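Local coordinates for protein single-stranded-DNA-specific exonuclease RecJ (Thermus thermophilus, PDB 2ZXR) that degrades single-stranded DNA in the 5' to 3' direction as a metal-dependent exonuclease of the RecJ family, at residues R59-L64 with F192-A197; A97-D102 with W196-R201; I351-L356 with P424-A429; E451-G454 with E459-F462. All blocks are in the same frame, centred on the assembly; numbering follows the deposited sequence.

Interaction 1 of 4, residues R59-L64 with F192-A197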
loop_
_atom_site.group_PDB
_atom_site.type_symbol
_atom_site.label_atom_id
_atom_site.label_comp_id
_atom_site.label_asym_id
_atom_site.label_seq_id
_atom_site.Cartn_x
_atom_site.Cartn_y
_atom_site.Cartn_z
ATOM N N ARG A 59 6.604 -23.284 21.862
ATOM C CA ARG A 59 7.204 -23.756 23.103
ATOM C C ARG A 59 7.854 -25.132 22.944
ATOM O O ARG A 59 8.980 -25.368 23.405
ATOM C CB ARG A 59 6.147 -23.804 24.217
ATOM C CG ARG A 59 5.618 -22.428 24.593
ATOM C CD ARG A 59 4.625 -22.468 25.753
ATOM N NE ARG A 59 3.529 -23.400 25.509
ATOM C CZ ARG A 59 2.439 -23.491 26.269
ATOM N NH1 ARG A 59 2.287 -22.698 27.333
ATOM N NH2 ARG A 59 1.496 -24.385 25.965
ATOM N N GLU A 60 7.156 -26.033 22.272
ATOM C CA GLU A 60 7.690 -27.361 22.069
ATOM C C GLU A 60 8.937 -27.247 21.202
ATOM O O GLU A 60 9.944 -27.929 21.442
ATOM C CB GLU A 60 6.652 -28.271 21.374
ATOM C CG GLU A 60 7.197 -29.687 21.099
ATOM C CD GLU A 60 6.256 -30.574 20.281
ATOM O OE1 GLU A 60 5.016 -30.486 20.461
ATOM O OE2 GLU A 60 6.756 -31.384 19.469
ATOM N N ALA A 61 8.881 -26.376 20.198
ATOM C CA ALA A 61 10.023 -26.211 19.310
ATOM C C ALA A 61 11.237 -25.655 20.041
ATOM O O ALA A 61 12.364 -26.096 19.814
ATOM C CB ALA A 61 9.648 -25.329 18.111
ATOM N N ALA A 62 11.017 -24.696 20.929
ATOM C CA ALA A 62 12.122 -24.128 21.693
ATOM C C ALA A 62 12.692 -25.171 22.671
ATOM O O ALA A 62 13.906 -25.230 22.891
ATOM C CB ALA A 62 11.648 -22.894 22.469
ATOM N N ALA A 63 11.819 -25.980 23.270
ATOM C CA ALA A 63 12.271 -27.002 24.212
ATOM C C ALA A 63 13.163 -28.022 23.500
ATOM O O ALA A 63 14.193 -28.472 24.024
ATOM C CB ALA A 63 11.064 -27.701 24.833
ATOM N N LEU A 64 12.759 -28.366 22.284
ATOM C CA LEU A 64 13.470 -29.314 21.458
ATOM C C LEU A 64 14.856 -28.769 21.172
ATOM O O LEU A 64 15.861 -29.485 21.265
ATOM C CB LEU A 64 12.675 -29.498 20.180
ATOM C CG LEU A 64 12.739 -30.794 19.384
ATOM C CD1 LEU A 64 12.881 -31.990 20.329
ATOM C CD2 LEU A 64 11.446 -30.887 18.538
ATOM N N PHE A 192 12.765 -15.736 13.924
ATOM C CA PHE A 192 13.110 -14.784 14.976
ATOM C C PHE A 192 12.333 -15.135 16.262
ATOM O O PHE A 192 12.893 -15.160 17.338
ATOM C CB PHE A 192 12.743 -13.375 14.484
ATOM C CG PHE A 192 12.962 -12.295 15.483
ATOM C CD1 PHE A 192 14.223 -11.782 15.698
ATOM C CD2 PHE A 192 11.889 -11.758 16.194
ATOM C CE1 PHE A 192 14.424 -10.746 16.600
ATOM C CE2 PHE A 192 12.090 -10.718 17.104
ATOM C CZ PHE A 192 13.355 -10.219 17.298
ATOM N N LEU A 193 11.041 -15.410 16.142
ATOM C CA LEU A 193 10.233 -15.754 17.311
ATOM C C LEU A 193 10.767 -17.016 17.977
ATOM O O LEU A 193 10.837 -17.089 19.206
ATOM C CB LEU A 193 8.768 -15.940 16.910
ATOM C CG LEU A 193 8.093 -14.609 16.556
ATOM C CD1 LEU A 193 6.773 -14.845 15.825
ATOM C CD2 LEU A 193 7.899 -13.800 17.841
ATOM N N LEU A 194 11.155 -17.994 17.154
ATOM C CA LEU A 194 11.706 -19.256 17.628
ATOM C C LEU A 194 13.005 -19.023 18.387
ATOM O O LEU A 194 13.200 -19.587 19.472
ATOM C CB LEU A 194 11.965 -20.208 16.455
ATOM C CG LEU A 194 12.507 -21.608 16.793
ATOM C CD1 LEU A 194 11.525 -22.326 17.729
ATOM C CD2 LEU A 194 12.701 -22.439 15.497
ATOM N N LEU A 195 13.915 -18.222 17.827
ATOM C CA LEU A 195 15.162 -17.951 18.536
ATOM C C LEU A 195 14.817 -17.277 19.884
ATOM O O LEU A 195 15.436 -17.551 20.915
ATOM C CB LEU A 195 16.074 -17.021 17.712
ATOM C CG LEU A 195 17.385 -16.588 18.396
ATOM C CD1 LEU A 195 18.222 -17.813 18.715
ATOM C CD2 LEU A 195 18.146 -15.619 17.502
ATOM N N TRP A 196 13.812 -16.401 19.861
ATOM C CA TRP A 196 13.383 -15.667 21.055
ATOM C C TRP A 196 12.801 -16.630 22.114
ATOM O O TRP A 196 13.091 -16.513 23.317
ATOM C CB TRP A 196 12.342 -14.621 20.648
ATOM C CG TRP A 196 11.968 -13.599 21.696
ATOM C CD1 TRP A 196 12.105 -13.708 23.051
ATOM C CD2 TRP A 196 11.342 -12.334 21.458
ATOM N NE1 TRP A 196 11.597 -12.586 23.668
ATOM C CE2 TRP A 196 11.125 -11.730 22.711
ATOM C CE3 TRP A 196 10.939 -11.654 20.301
ATOM C CZ2 TRP A 196 10.521 -10.474 22.849
ATOM C CZ3 TRP A 196 10.335 -10.395 20.440
ATOM C CH2 TRP A 196 10.135 -9.825 21.710
ATOM N N ALA A 197 11.975 -17.568 21.662
ATOM C CA ALA A 197 11.388 -18.562 22.553
ATOM C C ALA A 197 12.516 -19.347 23.235
ATOM O O ALA A 197 12.450 -19.623 24.426
ATOM C CB ALA A 197 10.476 -19.503 21.762
#
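Ala-61 and Ala-62, on helix 60-70, meet Leu-194 and Ala-197 of helix 187-201. The contact is entirely apolar. Its tightest point is Ala-61 CB against Leu-194 CD1, at 3.6 Å. The same methyl of Leu-194 lies 4.0 Å from Ala-62 N, so it rests on the backbone of the facing helix as well as on a side chain. Leu-194 CG is anti to its own N (chi1 -178°), and this torsion carries the branch across to helix 60-70, although the CB itself does not point there. The second pair is methyl on methyl. Ala-62 CB and Ala-197 CB point at each other and stand 3.7 Å apart. Ala-62 CB is equally close to the carbonyl carbon C of Ala-197. With such small side chains the backbones come near, and the CA atoms of Ala-62 and Ala-197 are 5.7 Å apart.

The axes of the short helical segments approach to 8.9 Å and cross at -62°. All four touching residues are buried.

Neighbouring residues place the pair in the fold. Ala-61 also touches Ile-156, and Leu-194 touches Thr-158, both on strand 154-158. Leu-194 lies about 12 Å, side chain to side chain, from His-160, a metal ligand. The arrangement is that of two helices packed together against a strand of the parallel sheet, as expected in the alpha/beta core of a DHH-family phosphoesterase domain.

Interaction 2 of 4, residues A97-D102 with W196-R201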
loop_
_atom_site.group_PDB
_atom_site.type_symbol
_atom_site.label_atom_id
_atom_site.label_comp_id
_atom_site.label_asym_id
_atom_site.label_seq_id
_atom_site.Cartn_x
_atom_site.Cartn_y
_atom_site.Cartn_z
ATOM N N ALA A 97 24.291 -20.830 16.767
ATOM C CA ALA A 97 25.729 -20.972 16.873
ATOM C C ALA A 97 26.272 -20.070 17.996
ATOM O O ALA A 97 27.293 -20.391 18.632
ATOM C CB ALA A 97 26.401 -20.632 15.547
ATOM N N ALA A 98 25.606 -18.948 18.260
ATOM C CA ALA A 98 26.080 -18.080 19.335
ATOM C C ALA A 98 25.822 -18.755 20.683
ATOM O O ALA A 98 26.476 -18.432 21.668
ATOM C CB ALA A 98 25.388 -16.726 19.295
ATOM N N LEU A 99 24.867 -19.681 20.733
ATOM C CA LEU A 99 24.580 -20.363 21.993
ATOM C C LEU A 99 25.428 -21.637 22.155
ATOM O O LEU A 99 25.298 -22.359 23.136
ATOM C CB LEU A 99 23.082 -20.696 22.090
ATOM C CG LEU A 99 22.144 -19.500 21.854
ATOM C CD1 LEU A 99 20.716 -19.975 21.785
ATOM C CD2 LEU A 99 22.301 -18.477 22.968
ATOM N N GLY A 100 26.283 -21.916 21.178
ATOM C CA GLY A 100 27.133 -23.083 21.263
ATOM C C GLY A 100 26.564 -24.316 20.591
ATOM O O GLY A 100 26.960 -25.432 20.905
ATOM N N ALA A 101 25.641 -24.120 19.656
ATOM C CA ALA A 101 25.031 -25.243 18.954
ATOM C C ALA A 101 25.925 -25.704 17.825
ATOM O O ALA A 101 26.775 -24.950 17.348
ATOM C CB ALA A 101 23.673 -24.830 18.384
ATOM N N ASP A 102 25.743 -26.954 17.414
ATOM C CA ASP A 102 26.479 -27.494 16.276
ATOM C C ASP A 102 25.433 -27.396 15.156
ATOM O O ASP A 102 24.698 -28.336 14.857
ATOM C CB ASP A 102 26.895 -28.948 16.525
ATOM C CG ASP A 102 27.506 -29.600 15.292
ATOM O OD1 ASP A 102 27.873 -28.880 14.333
ATOM O OD2 ASP A 102 27.629 -30.847 15.283
ATOM N N TRP A 196 13.812 -16.401 19.861
ATOM C CA TRP A 196 13.383 -15.667 21.055
ATOM C C TRP A 196 12.801 -16.630 22.114
ATOM O O TRP A 196 13.091 -16.513 23.317
ATOM C CB TRP A 196 12.342 -14.621 20.648
ATOM C CG TRP A 196 11.968 -13.599 21.696
ATOM C CD1 TRP A 196 12.105 -13.708 23.051
ATOM C CD2 TRP A 196 11.342 -12.334 21.458
ATOM N NE1 TRP A 196 11.597 -12.586 23.668
ATOM C CE2 TRP A 196 11.125 -11.730 22.711
ATOM C CE3 TRP A 196 10.939 -11.654 20.301
ATOM C CZ2 TRP A 196 10.521 -10.474 22.849
ATOM C CZ3 TRP A 196 10.335 -10.395 20.440
ATOM C CH2 TRP A 196 10.135 -9.825 21.710
ATOM N N ALA A 197 11.975 -17.568 21.662
ATOM C CA ALA A 197 11.388 -18.562 22.553
ATOM C C ALA A 197 12.516 -19.347 23.235
ATOM O O ALA A 197 12.450 -19.623 24.426
ATOM C CB ALA A 197 10.476 -19.503 21.762
ATOM N N LEU A 198 13.551 -19.702 22.478
ATOM C CA LEU A 198 14.688 -20.428 23.038
ATOM C C LEU A 198 15.428 -19.568 24.088
ATOM O O LEU A 198 15.844 -20.071 25.132
ATOM C CB LEU A 198 15.663 -20.839 21.924
ATOM C CG LEU A 198 16.970 -21.514 22.387
ATOM C CD1 LEU A 198 16.660 -22.822 23.126
ATOM C CD2 LEU A 198 17.872 -21.779 21.193
ATOM N N HIS A 199 15.619 -18.284 23.789
ATOM C CA HIS A 199 16.280 -17.370 24.727
ATOM C C HIS A 199 15.497 -17.300 26.029
ATOM O O HIS A 199 16.065 -17.274 27.122
ATOM C CB HIS A 199 16.390 -15.966 24.127
ATOM C CG HIS A 199 17.572 -15.806 23.231
ATOM N ND1 HIS A 199 18.371 -14.684 23.248
ATOM C CD2 HIS A 199 18.155 -16.673 22.368
ATOM C CE1 HIS A 199 19.403 -14.872 22.445
ATOM N NE2 HIS A 199 19.294 -16.072 21.901
ATOM N N GLU A 200 14.180 -17.250 25.905
ATOM C CA GLU A 200 13.335 -17.211 27.079
ATOM C C GLU A 200 13.578 -18.463 27.924
ATOM O O GLU A 200 13.750 -18.358 29.138
ATOM C CB GLU A 200 11.872 -17.129 26.663
ATOM C CG GLU A 200 11.543 -15.801 26.025
ATOM C CD GLU A 200 11.041 -14.799 27.035
ATOM O OE1 GLU A 200 11.208 -13.562 26.817
ATOM O OE2 GLU A 200 10.463 -15.259 28.049
ATOM N N ARG A 201 13.579 -19.637 27.290
ATOM C CA ARG A 201 13.823 -20.888 28.012
ATOM C C ARG A 201 15.181 -20.887 28.693
ATOM O O ARG A 201 15.315 -21.408 29.798
ATOM C CB ARG A 201 13.793 -22.112 27.081
ATOM C CG ARG A 201 12.404 -22.647 26.723
ATOM C CD ARG A 201 12.508 -23.997 26.008
ATOM N NE ARG A 201 12.897 -25.089 26.912
ATOM C CZ ARG A 201 12.051 -25.727 27.723
ATOM N NH1 ARG A 201 10.765 -25.391 27.750
ATOM N NH2 ARG A 201 12.489 -26.714 28.507
#
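A Schellman motif ends helix 83-98, and just before its glycine Leu-99 reaches over to Leu-198 and His-199 of helix 187-201. Gly-100 has a positive phi of 93°, which turns the chain out of the helix. Its N bonds back to Ala-97 O at 3.1 Å.

Leu-99 does the work from this side. Its CD1 meets Leu-198 CD2 tip to tip at 3.4 Å, tighter than usual for two methyl carbons. Leu-198 has its CG anti to its backbone N (chi1 175°), and this sends the branch toward Leu-99. The other methyl, Leu-99 CD2, lies 4.0 Å from His-199 NE2 and approaches the imidazole obliquely. The other ring nitrogen, His-199 ND1, is hydrogen-bonded to Pro-205 O, which would help to fix the ring.

Leu-202 and Leu-204 also touch Leu-99, and Leu-96 of helix 83-98 touches Leu-198. Helix 83-98 is the helix of a beta-alpha-beta crossover between the adjacent parallel strands 74-78 and 102-105. The contact therefore joins the C-terminal end of that crossover helix to the last turn of helix 187-201, beside helix 60-70.

Interaction 3 of 4, residues I351-L356 with P424-A429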
loop_
_atom_site.group_PDB
_atom_site.type_symbol
_atom_site.label_atom_id
_atom_site.label_comp_id
_atom_site.label_asym_id
_atom_site.label_seq_id
_atom_site.Cartn_x
_atom_site.Cartn_y
_atom_site.Cartn_z
ATOM N N ILE A 351 4.016 -7.063 -16.650
ATOM C CA ILE A 351 3.035 -7.075 -17.739
ATOM C C ILE A 351 1.642 -6.880 -17.182
ATOM O O ILE A 351 0.828 -6.144 -17.736
ATOM C CB ILE A 351 3.077 -8.394 -18.542
ATOM C CG1 ILE A 351 4.403 -8.465 -19.299
ATOM C CG2 ILE A 351 1.865 -8.464 -19.502
ATOM C CD1 ILE A 351 4.640 -9.748 -20.110
ATOM N N LEU A 352 1.353 -7.564 -16.088
ATOM C CA LEU A 352 0.054 -7.437 -15.468
ATOM C C LEU A 352 -0.217 -5.977 -15.097
ATOM O O LEU A 352 -1.362 -5.501 -15.172
ATOM C CB LEU A 352 0.000 -8.299 -14.213
ATOM C CG LEU A 352 -1.227 -8.185 -13.310
ATOM C CD1 LEU A 352 -1.481 -9.526 -12.650
ATOM C CD2 LEU A 352 -1.019 -7.072 -12.265
ATOM N N GLU A 353 0.834 -5.254 -14.722
ATOM C CA GLU A 353 0.642 -3.871 -14.299
ATOM C C GLU A 353 0.392 -2.902 -15.449
ATOM O O GLU A 353 -0.305 -1.910 -15.294
ATOM C CB GLU A 353 1.845 -3.408 -13.476
ATOM C CG GLU A 353 1.505 -2.311 -12.503
ATOM C CD GLU A 353 0.452 -2.726 -11.475
ATOM O OE1 GLU A 353 -0.534 -1.957 -11.318
ATOM O OE2 GLU A 353 0.609 -3.801 -10.828
ATOM N N ALA A 354 0.969 -3.192 -16.603
ATOM C CA ALA A 354 0.816 -2.337 -17.767
ATOM C C ALA A 354 -0.510 -2.649 -18.424
ATOM O O ALA A 354 -1.073 -1.850 -19.164
ATOM C CB ALA A 354 1.948 -2.636 -18.765
ATOM N N THR A 355 -1.015 -3.821 -18.092
ATOM C CA THR A 355 -2.191 -4.380 -18.724
ATOM C C THR A 355 -3.465 -4.600 -17.882
ATOM O O THR A 355 -4.587 -4.628 -18.413
ATOM C CB THR A 355 -1.693 -5.713 -19.336
ATOM O OG1 THR A 355 -1.746 -5.648 -20.761
ATOM C CG2 THR A 355 -2.430 -6.877 -18.766
ATOM N N LEU A 356 -3.297 -4.772 -16.581
ATOM C CA LEU A 356 -4.436 -5.041 -15.708
ATOM C C LEU A 356 -5.146 -6.332 -16.146
ATOM O O LEU A 356 -6.375 -6.395 -16.202
ATOM C CB LEU A 356 -5.408 -3.861 -15.732
ATOM C CG LEU A 356 -5.525 -3.050 -14.432
ATOM C CD1 LEU A 356 -4.179 -2.945 -13.703
ATOM C CD2 LEU A 356 -6.087 -1.682 -14.768
ATOM N N PRO A 424 -10.951 -7.196 -14.785
ATOM C CA PRO A 424 -10.395 -6.701 -13.515
ATOM C C PRO A 424 -10.420 -5.165 -13.554
ATOM O O PRO A 424 -10.316 -4.576 -14.631
ATOM C CB PRO A 424 -8.955 -7.234 -13.529
ATOM C CG PRO A 424 -9.056 -8.492 -14.393
ATOM C CD PRO A 424 -9.979 -8.042 -15.506
ATOM N N VAL A 425 -10.559 -4.531 -12.389
ATOM C CA VAL A 425 -10.551 -3.068 -12.281
ATOM C C VAL A 425 -9.583 -2.640 -11.178
ATOM O O VAL A 425 -9.429 -3.338 -10.177
ATOM C CB VAL A 425 -11.959 -2.497 -11.936
ATOM C CG1 VAL A 425 -12.914 -2.764 -13.080
ATOM C CG2 VAL A 425 -12.479 -3.117 -10.623
ATOM N N ARG A 426 -8.930 -1.495 -11.367
ATOM C CA ARG A 426 -7.978 -0.975 -10.383
ATOM C C ARG A 426 -8.635 0.179 -9.629
ATOM O O ARG A 426 -9.337 1.003 -10.219
ATOM C CB ARG A 426 -6.692 -0.488 -11.085
ATOM C CG ARG A 426 -5.661 0.165 -10.159
ATOM C CD ARG A 426 -4.216 0.101 -10.705
ATOM N NE ARG A 426 -3.952 0.985 -11.846
ATOM C CZ ARG A 426 -3.780 2.309 -11.766
ATOM N NH1 ARG A 426 -3.548 3.020 -12.870
ATOM N NH2 ARG A 426 -3.832 2.929 -10.585
ATOM N N GLU A 427 -8.449 0.211 -8.320
ATOM C CA GLU A 427 -8.999 1.300 -7.522
ATOM C C GLU A 427 -7.868 2.192 -7.003
ATOM O O GLU A 427 -6.777 1.706 -6.719
ATOM C CB GLU A 427 -9.786 0.781 -6.321
ATOM C CG GLU A 427 -9.981 1.887 -5.274
ATOM C CD GLU A 427 -10.882 1.508 -4.114
ATOM O OE1 GLU A 427 -12.106 1.334 -4.341
ATOM O OE2 GLU A 427 -10.365 1.392 -2.974
ATOM N N VAL A 428 -8.123 3.494 -6.936
ATOM C CA VAL A 428 -7.171 4.455 -6.383
ATOM C C VAL A 428 -7.947 5.014 -5.196
ATOM O O VAL A 428 -9.009 5.611 -5.373
ATOM C CB VAL A 428 -6.842 5.609 -7.345
ATOM C CG1 VAL A 428 -5.891 6.580 -6.660
ATOM C CG2 VAL A 428 -6.203 5.073 -8.623
ATOM N N ALA A 429 -7.446 4.778 -3.994
ATOM C CA ALA A 429 -8.099 5.235 -2.775
ATOM C C ALA A 429 -7.577 6.622 -2.376
ATOM O O ALA A 429 -6.386 6.821 -2.159
ATOM C CB ALA A 429 -7.863 4.218 -1.643
#
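Leu-356 leaves helix 341-355 with a positive phi of 60°, and its CA comes to 6.6 Å from the CA of Pro-424, just ahead of strand 426-433. The turn directs both its carbonyl and its side chain at the facing segment.

The carbonyl meets a proline. Leu-356 O lies 3.8 Å from Pro-424 CB, with CG and CD of the same ring only slightly farther, so the oxygen sits beside the pyrrolidine ring. This is packing and not a hydrogen bond. Arg-4 bonds Leu-356 O and Pro-424 O through NH1 and Thr-355 O through NH2, tying the helix end to the chain ahead of the strand.

The side chain of Leu-356 crosses that of Arg-426 at about a right angle. Leu-356 CD2 touches Arg-426 CB at 3.9 Å. Leu-356 CD1 lies at the edge of the guanidinium, near its plane. Glu-353 comes in from the preceding turn of the helix. Its OE1 is 4.5 Å from Arg-426 NE but well out of the guanidinium plane. No N-H points at it, and any attraction is one of charge alone.

Arg-426 and Val-428 are backbone-bonded to the N-terminal chain around strand 5-9, which runs parallel alongside, while on the helix side Ile-351 and Leu-352 pack on strand 359-363. The contact therefore joins the end of a DHHA1-domain helix to the edge region of the mixed sheet that includes the OB-domain strands.

Interaction 4 of 4, residues E451-G454 with E459-F462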
loop_
_atom_site.group_PDB
_atom_site.type_symbol
_atom_site.label_atom_id
_atom_site.label_comp_id
_atom_site.label_asym_id
_atom_site.label_seq_id
_atom_site.Cartn_x
_atom_site.Cartn_y
_atom_site.Cartn_z
ATOM N N GLU A 451 4.551 5.794 9.269
ATOM C CA GLU A 451 5.625 4.934 8.830
ATOM C C GLU A 451 5.955 3.899 9.889
ATOM O O GLU A 451 5.753 4.131 11.087
ATOM C CB GLU A 451 6.833 5.773 8.523
ATOM C CG GLU A 451 6.540 6.804 7.482
ATOM C CD GLU A 451 7.803 7.403 6.945
ATOM O OE1 GLU A 451 8.342 6.854 5.955
ATOM O OE2 GLU A 451 8.263 8.417 7.525
ATOM N N PRO A 452 6.508 2.751 9.462
ATOM C CA PRO A 452 6.830 2.410 8.066
ATOM C C PRO A 452 5.670 2.046 7.127
ATOM O O PRO A 452 4.793 1.242 7.483
ATOM C CB PRO A 452 7.800 1.252 8.223
ATOM C CG PRO A 452 7.209 0.521 9.417
ATOM C CD PRO A 452 6.869 1.653 10.377
ATOM N N TYR A 453 5.676 2.656 5.938
ATOM C CA TYR A 453 4.689 2.374 4.895
ATOM C C TYR A 453 5.063 1.052 4.233
ATOM O O TYR A 453 6.252 0.718 4.089
ATOM C CB TYR A 453 4.687 3.450 3.788
ATOM C CG TYR A 453 4.139 4.791 4.229
ATOM C CD1 TYR A 453 2.898 4.874 4.856
ATOM C CD2 TYR A 453 4.874 5.963 4.047
ATOM C CE1 TYR A 453 2.401 6.077 5.289
ATOM C CE2 TYR A 453 4.385 7.188 4.479
ATOM C CZ TYR A 453 3.136 7.232 5.098
ATOM O OH TYR A 453 2.582 8.427 5.474
ATOM N N GLY A 454 4.052 0.309 3.819
ATOM C CA GLY A 454 4.298 -0.960 3.145
ATOM C C GLY A 454 2.999 -1.658 2.814
ATOM O O GLY A 454 1.932 -1.035 2.828
ATOM N N GLU A 459 1.398 4.636 1.557
ATOM C CA GLU A 459 1.404 6.050 1.816
ATOM C C GLU A 459 0.045 6.610 1.297
ATOM O O GLU A 459 -0.456 6.208 0.233
ATOM C CB GLU A 459 2.584 6.661 1.079
ATOM C CG GLU A 459 2.809 8.115 1.322
ATOM C CD GLU A 459 4.150 8.542 0.775
ATOM O OE1 GLU A 459 4.840 7.701 0.162
ATOM O OE2 GLU A 459 4.507 9.705 0.958
ATOM N N PRO A 460 -0.582 7.514 2.062
ATOM C CA PRO A 460 -1.868 8.091 1.633
ATOM C C PRO A 460 -1.791 8.984 0.387
ATOM O O PRO A 460 -0.780 9.670 0.154
ATOM C CB PRO A 460 -2.313 8.897 2.851
ATOM C CG PRO A 460 -1.042 9.292 3.473
ATOM C CD PRO A 460 -0.187 8.039 3.381
ATOM N N LEU A 461 -2.870 8.985 -0.398
ATOM C CA LEU A 461 -2.952 9.825 -1.587
ATOM C C LEU A 461 -4.030 10.890 -1.405
ATOM O O LEU A 461 -5.137 10.590 -0.926
ATOM C CB LEU A 461 -3.300 8.999 -2.816
ATOM C CG LEU A 461 -2.297 7.946 -3.258
ATOM C CD1 LEU A 461 -2.994 7.005 -4.238
ATOM C CD2 LEU A 461 -1.067 8.621 -3.873
ATOM N N PHE A 462 -3.710 12.126 -1.774
ATOM C CA PHE A 462 -4.673 13.217 -1.659
ATOM C C PHE A 462 -5.219 13.544 -3.043
ATOM O O PHE A 462 -4.595 13.268 -4.077
ATOM C CB PHE A 462 -4.045 14.500 -1.076
ATOM C CG PHE A 462 -3.694 14.405 0.383
ATOM C CD1 PHE A 462 -2.450 13.933 0.787
ATOM C CD2 PHE A 462 -4.623 14.748 1.352
ATOM C CE1 PHE A 462 -2.138 13.803 2.149
ATOM C CE2 PHE A 462 -4.330 14.621 2.702
ATOM C CZ PHE A 462 -3.075 14.145 3.105
#
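Tyr-453 holds its CG beside the backbone N and anti to the carbonyl carbon (chi1 -70°), which brings the phenol ring over Glu-459. Glu-459 places its own CG anti to N and then runs on extended, so its chain passes obliquely along the ring.

Three carbons of the glutamate follow the aromatic surface. Its CA makes a CH-pi contact, 3.6 Å from the centroid of the Tyr-453 ring and 14° off the normal, over the face. Its CB lies 3.8 Å from Tyr-453 CD2. Its CG reaches Tyr-453 CE2 at 3.6 Å. The carboxylate at the end of the chain is turned nearly parallel to the ring, with 8° between the planes.

Pro-460 meets the far end of the tyrosine. Its CD is 3.5 Å from Tyr-453 OH and 3.8 Å from Tyr-453 CE1, with the two side chains at about a right angle. Tyr-453 and Pro-460 also both touch Leu-447 of helix 440-447.

The contact draws together two parts of the loop between helix 440-447 and strand 462-466, in the OB-domain region. The residue before Tyr-453, Pro-452, follows a cis peptide bond and packs on helix 227-239. Chemically, the hold on Glu-459 is by C-H groups against an aromatic face. Its CA-H, flanked by two peptide groups, is probably polarised enough to favour the ring. Neither segment hydrogen-bonds the other, so the contact rests largely on dispersion and CH-pi attraction.

From the N terminus, interactions 1 and 2 come first, and the spans they close overlap. Interaction 1 starts on helix 60-70 and interaction 2 at the end of helix 83-98. Both finish on helix 187-201, where they share Trp-196 and Ala-197, and they touch through Arg-201 against Ala-62 and Ala-63. Together they bind three helices of the DHH region. Interaction 3 closes a later span, through the DHHA1 region, and interaction 4 a short loop after it. These two follow in series and touch where Val-428 of strand 426-433 packs on Leu-461, just ahead of the neighbouring strand 462-466. Interactions 1 and 3 lie about 41 Å apart, centre to centre.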